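Local coordinates for malonyl CoA-acyl carrier protein transacylase (Bartonella henselae, PDB 3QAT) that transfers the malonyl group from malonyl-CoA to acyl carrier protein, the step that probably supplies chain-extender units for fatty acid biosynthesis, at residues K23-T26 with E27-V30; S103-A107 with A108-S112; P246-I249 with V250-V254. One frame throughout, in Å; residues are numbered along the deposited sequence.

Contact 1 (K23-T26 with E27-V30)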
ATOM      1  N   LYS A  23       6.831   3.302 -17.710  1.00 11.67           N
ATOM      2  CA  LYS A  23       6.932   3.845 -19.080  1.00 13.48           C
ATOM      3  C   LYS A  23       7.503   2.786 -20.026  1.00 14.10           C
ATOM      4  O   LYS A  23       6.930   2.527 -21.093  1.00 14.25           O
ATOM      5  CB  LYS A  23       7.778   5.131 -19.133  1.00 13.21           C
ATOM      6  CG  LYS A  23       7.993   5.718 -20.544  1.00 16.40           C
ATOM      7  CD  LYS A  23       6.684   6.216 -21.136  1.00 19.73           C
ATOM      8  CE  LYS A  23       6.812   6.566 -22.608  1.00 21.31           C
ATOM      9  NZ  LYS A  23       5.523   7.102 -23.120  1.00 22.47           N
ATOM     10  N   VAL A  24       8.609   2.166 -19.618  1.00 14.73           N
ATOM     11  CA  VAL A  24       9.215   1.106 -20.449  1.00 14.78           C
ATOM     12  C   VAL A  24       8.243  -0.058 -20.707  1.00 15.27           C
ATOM     13  O   VAL A  24       8.137  -0.565 -21.842  1.00 15.16           O
ATOM     14  CB  VAL A  24      10.549   0.609 -19.850  1.00 15.47           C
ATOM     15  CG1 VAL A  24      11.069  -0.648 -20.603  1.00 14.75           C
ATOM     16  CG2 VAL A  24      11.569   1.753 -19.889  1.00 16.40           C
ATOM     17  N   LEU A  25       7.510  -0.457 -19.668  1.00 14.00           N
ATOM     18  CA  LEU A  25       6.549  -1.536 -19.804  1.00 14.71           C
ATOM     19  C   LEU A  25       5.462  -1.169 -20.829  1.00 14.45           C
ATOM     20  O   LEU A  25       5.070  -2.022 -21.625  1.00 14.92           O
ATOM     21  CB  LEU A  25       5.931  -1.904 -18.445  1.00 14.36           C
ATOM     22  CG  LEU A  25       5.408  -3.340 -18.342  1.00 18.96           C
ATOM     23  CD1 LEU A  25       6.580  -4.355 -18.344  1.00 18.21           C
ATOM     24  CD2 LEU A  25       4.536  -3.514 -17.089  1.00 20.01           C
ATOM     25  N   THR A  26       5.003   0.085 -20.827  1.00 14.10           N
ATOM     26  CA  THR A  26       4.010   0.533 -21.817  1.00 14.27           C
ATOM     27  C   THR A  26       4.535   0.519 -23.251  1.00 14.70           C
ATOM     28  O   THR A  26       3.757   0.325 -24.182  1.00 15.55           O
ATOM     29  CB  THR A  26       3.394   1.921 -21.542  1.00 14.47           C
ATOM     30  OG1 THR A  26       4.376   2.945 -21.703  1.00 16.64           O
ATOM     31  CG2 THR A  26       2.792   2.004 -20.159  1.00 12.55           C
ATOM     32  N   GLU A  27       5.839   0.737 -23.404  1.00 15.03           N
ATOM     33  CA  GLU A  27       6.480   0.702 -24.731  1.00 16.64           C
ATOM     34  C   GLU A  27       6.580  -0.728 -25.254  1.00 17.00           C
ATOM     35  O   GLU A  27       6.506  -0.953 -26.471  1.00 18.15           O
ATOM     36  CB  GLU A  27       7.856   1.376 -24.667  1.00 16.85           C
ATOM     37  CG  GLU A  27       7.742   2.880 -24.490  1.00 19.70           C
ATOM     38  CD  GLU A  27       9.061   3.555 -24.145  1.00 25.93           C
ATOM     39  OE1 GLU A  27      10.013   2.857 -23.719  1.00 26.82           O
ATOM     40  OE2 GLU A  27       9.129   4.797 -24.292  1.00 28.38           O
ATOM     41  N   GLN A  28       6.697  -1.684 -24.331  1.00 16.93           N
ATOM     42  CA  GLN A  28       6.954  -3.101 -24.627  1.00 17.29           C
ATOM     43  C   GLN A  28       5.683  -3.933 -24.800  1.00 17.06           C
ATOM     44  O   GLN A  28       5.679  -4.912 -25.550  1.00 18.86           O
ATOM     45  CB  GLN A  28       7.791  -3.738 -23.508  1.00 16.67           C
ATOM     46  CG  GLN A  28       9.229  -3.245 -23.405  1.00 18.74           C
ATOM     47  CD  GLN A  28       9.910  -3.746 -22.138  1.00 20.72           C
ATOM     48  OE1 GLN A  28       9.293  -3.829 -21.064  1.00 18.19           O
ATOM     49  NE2 GLN A  28      11.187  -4.092 -22.258  1.00 23.49           N
ATOM     50  N   PHE A  29       4.611  -3.543 -24.108  1.00 15.53           N
ATOM     51  CA  PHE A  29       3.388  -4.334 -24.081  1.00 14.88           C
ATOM     52  C   PHE A  29       2.152  -3.467 -24.202  1.00 14.35           C
ATOM     53  O   PHE A  29       1.944  -2.520 -23.402  1.00 14.09           O
ATOM     54  CB  PHE A  29       3.283  -5.132 -22.761  1.00 14.46           C
ATOM     55  CG  PHE A  29       4.427  -6.064 -22.510  1.00 15.89           C
ATOM     56  CD1 PHE A  29       4.427  -7.335 -23.081  1.00 16.22           C
ATOM     57  CD2 PHE A  29       5.497  -5.681 -21.692  1.00 16.00           C
ATOM     58  CE1 PHE A  29       5.488  -8.232 -22.845  1.00 18.57           C
ATOM     59  CE2 PHE A  29       6.572  -6.575 -21.453  1.00 17.74           C
ATOM     60  CZ  PHE A  29       6.559  -7.840 -22.032  1.00 18.80           C
ATOM     61  N   VAL A  30       1.309  -3.791 -25.184  1.00 13.91           N
ATOM     62  CA  VAL A  30       0.015  -3.108 -25.287  1.00 12.83           C
ATOM     63  C   VAL A  30      -0.838  -3.330 -24.018  1.00 12.00           C
ATOM     64  O   VAL A  30      -1.608  -2.450 -23.644  1.00 11.45           O
ATOM     65  CB  VAL A  30      -0.742  -3.489 -26.614  1.00 13.52           C
ATOM     66  CG1 VAL A  30      -1.358  -4.904 -26.524  1.00 13.91           C
ATOM     67  CG2 VAL A  30      -1.807  -2.428 -26.971  1.00 12.57           C
TER

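Contact 2 (S103-A107 with A108-S112)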
ATOM      1  N   SER A 103      -5.060  -2.099  -5.188  1.00  6.45           N
ATOM      2  CA  SER A 103      -4.404  -2.784  -6.304  1.00  6.72           C
ATOM      3  C   SER A 103      -4.607  -4.298  -6.230  1.00  7.17           C
ATOM      4  O   SER A 103      -4.897  -4.936  -7.231  1.00  8.16           O
ATOM      5  CB  SER A 103      -2.907  -2.493  -6.290  1.00  6.79           C
ATOM      6  OG  SER A 103      -2.703  -1.083  -6.198  1.00  7.01           O
ATOM      7  N   ALA A 104      -4.460  -4.836  -5.030  1.00  7.85           N
ATOM      8  CA  ALA A 104      -4.639  -6.278  -4.775  1.00  7.78           C
ATOM      9  C   ALA A 104      -6.068  -6.720  -5.122  1.00  7.90           C
ATOM     10  O   ALA A 104      -6.277  -7.744  -5.787  1.00  8.63           O
ATOM     11  CB  ALA A 104      -4.320  -6.551  -3.328  1.00  7.89           C
ATOM     12  N   LEU A 105      -7.046  -5.934  -4.692  1.00  7.42           N
ATOM     13  CA  LEU A 105      -8.442  -6.255  -4.973  1.00  8.18           C
ATOM     14  C   LEU A 105      -8.765  -6.143  -6.462  1.00  8.54           C
ATOM     15  O   LEU A 105      -9.517  -6.946  -6.980  1.00 10.75           O
ATOM     16  CB  LEU A 105      -9.388  -5.418  -4.101  1.00  7.90           C
ATOM     17  CG  LEU A 105      -9.383  -5.772  -2.600  1.00  7.83           C
ATOM     18  CD1 LEU A 105     -10.098  -4.720  -1.761  1.00  8.28           C
ATOM     19  CD2 LEU A 105     -10.034  -7.176  -2.354  1.00 10.42           C
ATOM     20  N   CYS A 106      -8.185  -5.164  -7.162  1.00  8.49           N
ATOM     21  CA  CYS A 106      -8.386  -5.092  -8.592  1.00  8.78           C
ATOM     22  C   CYS A 106      -7.769  -6.332  -9.283  1.00  9.12           C
ATOM     23  O   CYS A 106      -8.370  -6.931 -10.190  1.00  9.78           O
ATOM     24  CB  CYS A 106      -7.789  -3.767  -9.122  1.00  7.60           C
ATOM     25  SG  CYS A 106      -8.115  -3.494 -10.896  1.00 10.29           S
ATOM     26  N   ALA A 107      -6.579  -6.725  -8.840  1.00  8.84           N
ATOM     27  CA  ALA A 107      -5.899  -7.879  -9.444  1.00  9.41           C
ATOM     28  C   ALA A 107      -6.702  -9.154  -9.194  1.00 10.63           C
ATOM     29  O   ALA A 107      -6.692 -10.070 -10.022  1.00 12.27           O
ATOM     30  CB  ALA A 107      -4.508  -8.026  -8.865  1.00  9.03           C
ATOM     31  N   ALA A 108      -7.408  -9.186  -8.070  1.00 11.10           N
ATOM     32  CA  ALA A 108      -8.238 -10.349  -7.711  1.00 11.34           C
ATOM     33  C   ALA A 108      -9.683 -10.228  -8.238  1.00 11.87           C
ATOM     34  O   ALA A 108     -10.550 -11.068  -7.927  1.00 12.21           O
ATOM     35  CB  ALA A 108      -8.192 -10.559  -6.183  1.00 12.57           C
ATOM     36  N   GLY A 109      -9.938  -9.204  -9.062  1.00 10.78           N
ATOM     37  CA  GLY A 109     -11.230  -9.035  -9.719  1.00 12.64           C
ATOM     38  C   GLY A 109     -12.375  -8.430  -8.925  1.00 12.72           C
ATOM     39  O   GLY A 109     -13.510  -8.435  -9.402  1.00 13.29           O
ATOM     40  N   THR A 110     -12.100  -7.900  -7.734  1.00 11.93           N
ATOM     41  CA  THR A 110     -13.169  -7.369  -6.871  1.00 11.18           C
ATOM     42  C   THR A 110     -13.744  -6.069  -7.403  1.00 11.21           C
ATOM     43  O   THR A 110     -14.960  -5.848  -7.312  1.00 11.15           O
ATOM     44  CB  THR A 110     -12.647  -7.196  -5.418  1.00 10.80           C
ATOM     45  OG1 THR A 110     -12.564  -8.496  -4.817  1.00 12.01           O
ATOM     46  CG2 THR A 110     -13.558  -6.302  -4.520  1.00 10.99           C
ATOM     47  N   PHE A 111     -12.860  -5.198  -7.894  1.00 10.87           N
ATOM     48  CA  PHE A 111     -13.270  -3.958  -8.544  1.00 10.24           C
ATOM     49  C   PHE A 111     -12.716  -3.902  -9.967  1.00 10.22           C
ATOM     50  O   PHE A 111     -11.642  -4.452 -10.264  1.00 11.14           O
ATOM     51  CB  PHE A 111     -12.667  -2.725  -7.853  1.00  9.86           C
ATOM     52  CG  PHE A 111     -12.897  -2.640  -6.371  1.00 10.00           C
ATOM     53  CD1 PHE A 111     -14.192  -2.604  -5.841  1.00 11.17           C
ATOM     54  CD2 PHE A 111     -11.797  -2.558  -5.510  1.00 11.29           C
ATOM     55  CE1 PHE A 111     -14.400  -2.483  -4.460  1.00 11.93           C
ATOM     56  CE2 PHE A 111     -11.981  -2.437  -4.126  1.00 10.91           C
ATOM     57  CZ  PHE A 111     -13.293  -2.394  -3.604  1.00 10.51           C
ATOM     58  N   SER A 112     -13.431  -3.205 -10.847  1.00  9.29           N
ATOM     59  CA  SER A 112     -12.913  -2.936 -12.191  1.00  9.43           C
ATOM     60  C   SER A 112     -11.735  -1.969 -12.105  1.00  8.74           C
ATOM     61  O   SER A 112     -11.588  -1.238 -11.121  1.00  9.57           O
ATOM     62  CB  SER A 112     -13.967  -2.319 -13.114  1.00  9.68           C
ATOM     63  OG  SER A 112     -14.310  -0.968 -12.737  1.00  9.73           O
TER
HETATM   64  O   HOH W   1     -10.662  -6.262 -12.008  1.00 19.85           O

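Contact 3 (P246-I249 with V250-V254)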
ATOM      1  N   PRO A 246     -17.131  -9.599   0.175  1.00 15.87           N
ATOM      2  CA  PRO A 246     -16.999  -8.187  -0.245  1.00 15.59           C
ATOM      3  C   PRO A 246     -17.570  -7.143   0.717  1.00 15.89           C
ATOM      4  O   PRO A 246     -17.011  -6.032   0.811  1.00 15.66           O
ATOM      5  CB  PRO A 246     -17.714  -8.136  -1.610  1.00 16.00           C
ATOM      6  CG  PRO A 246     -18.416  -9.356  -1.759  1.00 16.71           C
ATOM      7  CD  PRO A 246     -17.805 -10.413  -0.848  1.00 16.07           C
ATOM      8  N   GLU A 247     -18.651  -7.460   1.425  1.00 16.75           N
ATOM      9  CA  GLU A 247     -19.215  -6.532   2.408  0.70 18.24           C
ATOM     10  C   GLU A 247     -18.254  -6.300   3.576  1.00 17.45           C
ATOM     11  O   GLU A 247     -18.066  -5.162   4.047  1.00 17.99           O
ATOM     12  CB  GLU A 247     -20.556  -7.045   2.937  0.70 19.54           C
ATOM     13  CG  GLU A 247     -21.683  -6.982   1.920  0.70 24.58           C
ATOM     14  CD  GLU A 247     -22.996  -7.541   2.452  0.70 29.35           C
ATOM     15  OE1 GLU A 247     -23.098  -7.820   3.671  0.70 32.87           O
ATOM     16  OE2 GLU A 247     -23.932  -7.701   1.642  0.70 32.97           O
ATOM     17  N   ARG A 248     -17.660  -7.380   4.068  1.00 17.18           N
ATOM     18  CA  ARG A 248     -16.683  -7.248   5.147  1.00 16.67           C
ATOM     19  C   ARG A 248     -15.432  -6.522   4.655  1.00 15.60           C
ATOM     20  O   ARG A 248     -14.895  -5.681   5.364  1.00 15.29           O
ATOM     21  CB  ARG A 248     -16.277  -8.599   5.715  1.00 17.83           C
ATOM     22  CG  ARG A 248     -15.285  -8.445   6.846  1.00 18.72           C
ATOM     23  CD  ARG A 248     -15.214  -9.684   7.684  1.00 20.83           C
ATOM     24  NE  ARG A 248     -13.904  -9.796   8.307  1.00 21.97           N
ATOM     25  CZ  ARG A 248     -13.553  -9.218   9.457  1.00 23.06           C
ATOM     26  NH1 ARG A 248     -14.420  -8.464  10.135  1.00 25.58           N
ATOM     27  NH2 ARG A 248     -12.342  -9.409   9.945  1.00 20.17           N
ATOM     28  N   ILE A 249     -14.986  -6.856   3.451  1.00 13.80           N
ATOM     29  CA  ILE A 249     -13.812  -6.175   2.854  1.00 12.95           C
ATOM     30  C   ILE A 249     -14.045  -4.656   2.776  1.00 13.20           C
ATOM     31  O   ILE A 249     -13.144  -3.893   3.120  1.00 12.09           O
ATOM     32  CB  ILE A 249     -13.444  -6.773   1.494  1.00 12.41           C
ATOM     33  CG1 ILE A 249     -12.817  -8.156   1.704  1.00 13.43           C
ATOM     34  CG2 ILE A 249     -12.503  -5.843   0.696  1.00 12.19           C
ATOM     35  CD1 ILE A 249     -12.722  -9.020   0.449  1.00 13.66           C
ATOM     36  N   VAL A 250     -15.242  -4.221   2.369  1.00 13.29           N
ATOM     37  CA  VAL A 250     -15.543  -2.782   2.361  1.00 14.45           C
ATOM     38  C   VAL A 250     -15.380  -2.195   3.763  1.00 14.08           C
ATOM     39  O   VAL A 250     -14.753  -1.138   3.939  1.00 13.12           O
ATOM     40  CB  VAL A 250     -16.956  -2.473   1.764  1.00 14.36           C
ATOM     41  CG1 VAL A 250     -17.486  -1.097   2.228  1.00 17.89           C
ATOM     42  CG2 VAL A 250     -16.897  -2.572   0.252  1.00 17.84           C
ATOM     43  N   SER A 251     -15.903  -2.887   4.786  1.00 13.22           N
ATOM     44  CA  SER A 251     -15.812  -2.381   6.143  0.70 14.09           C
ATOM     45  C   SER A 251     -14.345  -2.254   6.580  1.00 13.26           C
ATOM     46  O   SER A 251     -13.950  -1.260   7.187  1.00 13.31           O
ATOM     47  CB  SER A 251     -16.600  -3.289   7.092  0.70 15.46           C
ATOM     48  OG  SER A 251     -16.432  -2.882   8.432  0.70 18.28           O
ATOM     49  N   LEU A 252     -13.551  -3.256   6.241  1.00 12.55           N
ATOM     50  CA  LEU A 252     -12.128  -3.267   6.584  1.00 11.35           C
ATOM     51  C   LEU A 252     -11.313  -2.208   5.850  1.00 11.42           C
ATOM     52  O   LEU A 252     -10.372  -1.680   6.433  1.00 10.30           O
ATOM     53  CB  LEU A 252     -11.523  -4.647   6.354  1.00 12.26           C
ATOM     54  CG  LEU A 252     -12.081  -5.786   7.213  1.00 13.09           C
ATOM     55  CD1 LEU A 252     -11.618  -7.096   6.606  1.00 14.55           C
ATOM     56  CD2 LEU A 252     -11.624  -5.677   8.682  1.00 17.71           C
ATOM     57  N   LEU A 253     -11.690  -1.908   4.600  1.00 10.05           N
ATOM     58  CA  LEU A 253     -11.053  -0.772   3.874  1.00  9.02           C
ATOM     59  C   LEU A 253     -11.347   0.576   4.562  1.00  9.28           C
ATOM     60  O   LEU A 253     -10.456   1.444   4.643  1.00  9.76           O
ATOM     61  CB  LEU A 253     -11.497  -0.731   2.414  1.00  8.68           C
ATOM     62  CG  LEU A 253     -11.042  -1.898   1.532  1.00  8.70           C
ATOM     63  CD1 LEU A 253     -11.708  -1.750   0.177  1.00 10.19           C
ATOM     64  CD2 LEU A 253      -9.524  -1.883   1.358  1.00 10.63           C
ATOM     65  N   VAL A 254     -12.573   0.744   5.065  1.00 10.18           N
ATOM     66  CA  VAL A 254     -12.918   1.958   5.802  1.00 10.78           C
ATOM     67  C   VAL A 254     -12.128   2.044   7.122  1.00 11.10           C
ATOM     68  O   VAL A 254     -11.546   3.102   7.459  1.00 11.62           O
ATOM     69  CB  VAL A 254     -14.453   2.039   6.043  1.00 10.53           C
ATOM     70  CG1 VAL A 254     -14.791   3.218   6.953  1.00 12.76           C
ATOM     71  CG2 VAL A 254     -15.215   2.176   4.709  1.00 11.53           C
TER

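Contact 1 (K23-T26 with E27-V30)
The last turn of helix 23-28 is closed by two backbone bonds, Glu27 N to Lys23 O and Phe29 N to Leu25 O (2.9 Å), while the backbone N of Gln28 makes weak bonds to the carbonyls of both Val24 and Leu25. Lys23 O accepts a second hydrogen bond, from Thr26 OG1 at 2.7 Å; chi1 of 68° sets that hydroxyl between its own N and carbonyl carbon, toward the carbonyl of Lys23 one turn earlier. On the outer side, Glu27 reaches back over the preceding turn until OE2 lies 3.4 Å from Lys23 CE. Lys23 NZ stays 4.4 Å from Glu27 OE2: the opposite charges are near each other but beyond salt-bridge distance, and any attraction is probably modest. The amide end of Gln28 crosses the Val24 side chain, CD meeting CG1 at 3.6 Å. On the inner side, Leu25 CD1 sits 3.8 Å from Phe29 CD2, and Leu25 O approaches the edge of the same ring, near its plane. Both side chains also touch helices 62-82 and 306-316. This is the end of a short surface helix, Leu25 buried and Glu27 and Gln28 exposed, where Phe29 leaves helical geometry and serves as N-cap of helix 30-43.

Contact 2 (S103-A107 with A108-S112)
Leu105, in the last turn of helix 100-107, packs against the chain that doubles back beyond the helix end. Its CB lies 3.9 Å from Thr110 CB and 4.0 Å from Phe111 CE2. At CG the side chain forks: CD1 goes on to Phe111 CE2 at 3.8 Å, meeting the ring obliquely, and CD2 passes alongside Thr110 OG1. Thr110 CG2 sits over the centre of the Phe111 ring, 3.8 Å above its plane, so the aromatic group is held by its own neighbour as well as by the leucine. The reversal behind this packing is a Schellman motif. Thr110 N bonds to Leu105 O at 2.9 Å and Gly109 N to Cys106 O at 3.0 Å, the latter from above the carbonyl plane; Gly109, with phi 80°, is the C-prime residue. A water donates to both Cys106 O and Phe111 O, linking helix end to loop, and Ser112 OG caps Asp115 N of the next helix. The chemistry is divided: backbone bonds and water satisfy the carbonyls of Ala104, Leu105 and Cys106; Leu105, Phe111 and the methyl of Thr110 pack apolarly, while the Thr110 hydroxyl goes to Thr228 O; and the buried Phe111 N is left without a partner.

Contact 3 (P246-I249 with V250-V254)
Residues 246-249 and 250-254 form consecutive turns of helix 246-258, joined by four i-to-i+4 bonds from the amides of Val250, Ser251, Leu252 and Leu253 to the carbonyls of Pro246, Glu247, Arg248 and Ile249. The N-H...O angles lie between 157° and 160°, as expected of a regular alpha helix. Along one flank Arg248 and Leu252 lie against each other. With CG anti to the backbone N (chi1 -179°) and the chain extended as far as NE, the arginine passes over the leucine: its CG is 3.9 Å from Leu252 CD1. That methyl also lies over one face of the guanidinium, 3.8 Å above the plane and offset toward the rim, while Leu252 CD2 is 4.0 Å from Arg248 NH2. The helix follows shortly after the small antiparallel pair of strands 234-235 and 242-243, and Glu243 of the second strand engages Arg248 NE in a salt bridge. Ile249 CG2 and Leu253 CD1 are neighbours at 4.2 Å on a different flank, both also touching Leu105. Val250 CG2 rests 3.5 Å from Pro246 O, and its side chain reaches Leu222 of helix 212-224.

Overall arrangement
From the N terminus, the three contacts come in series, neither nested nor crossed, and each is local rather than the closure of a long loop. Contact 1 closes the end of helix 23-28, just before helix 30-43, its centre about 23 Å from that of the chain. Contact 2 turns helix 100-107, which follows a probable GxSxG nucleophile elbow, toward helix 113-129. Contact 3 lies within helix 246-258, which packs against helices 100-107 and 212-224. Contacts 2 and 3 touch: Leu105 CD1 packs on Ile249 CG2 at 3.6 Å, and Phe111 CZ reaches Leu253 CD1. Contact 1 stands apart, about 13 Å from contact 2 between nearest atoms, yet helix 62-82 meets side chains of both.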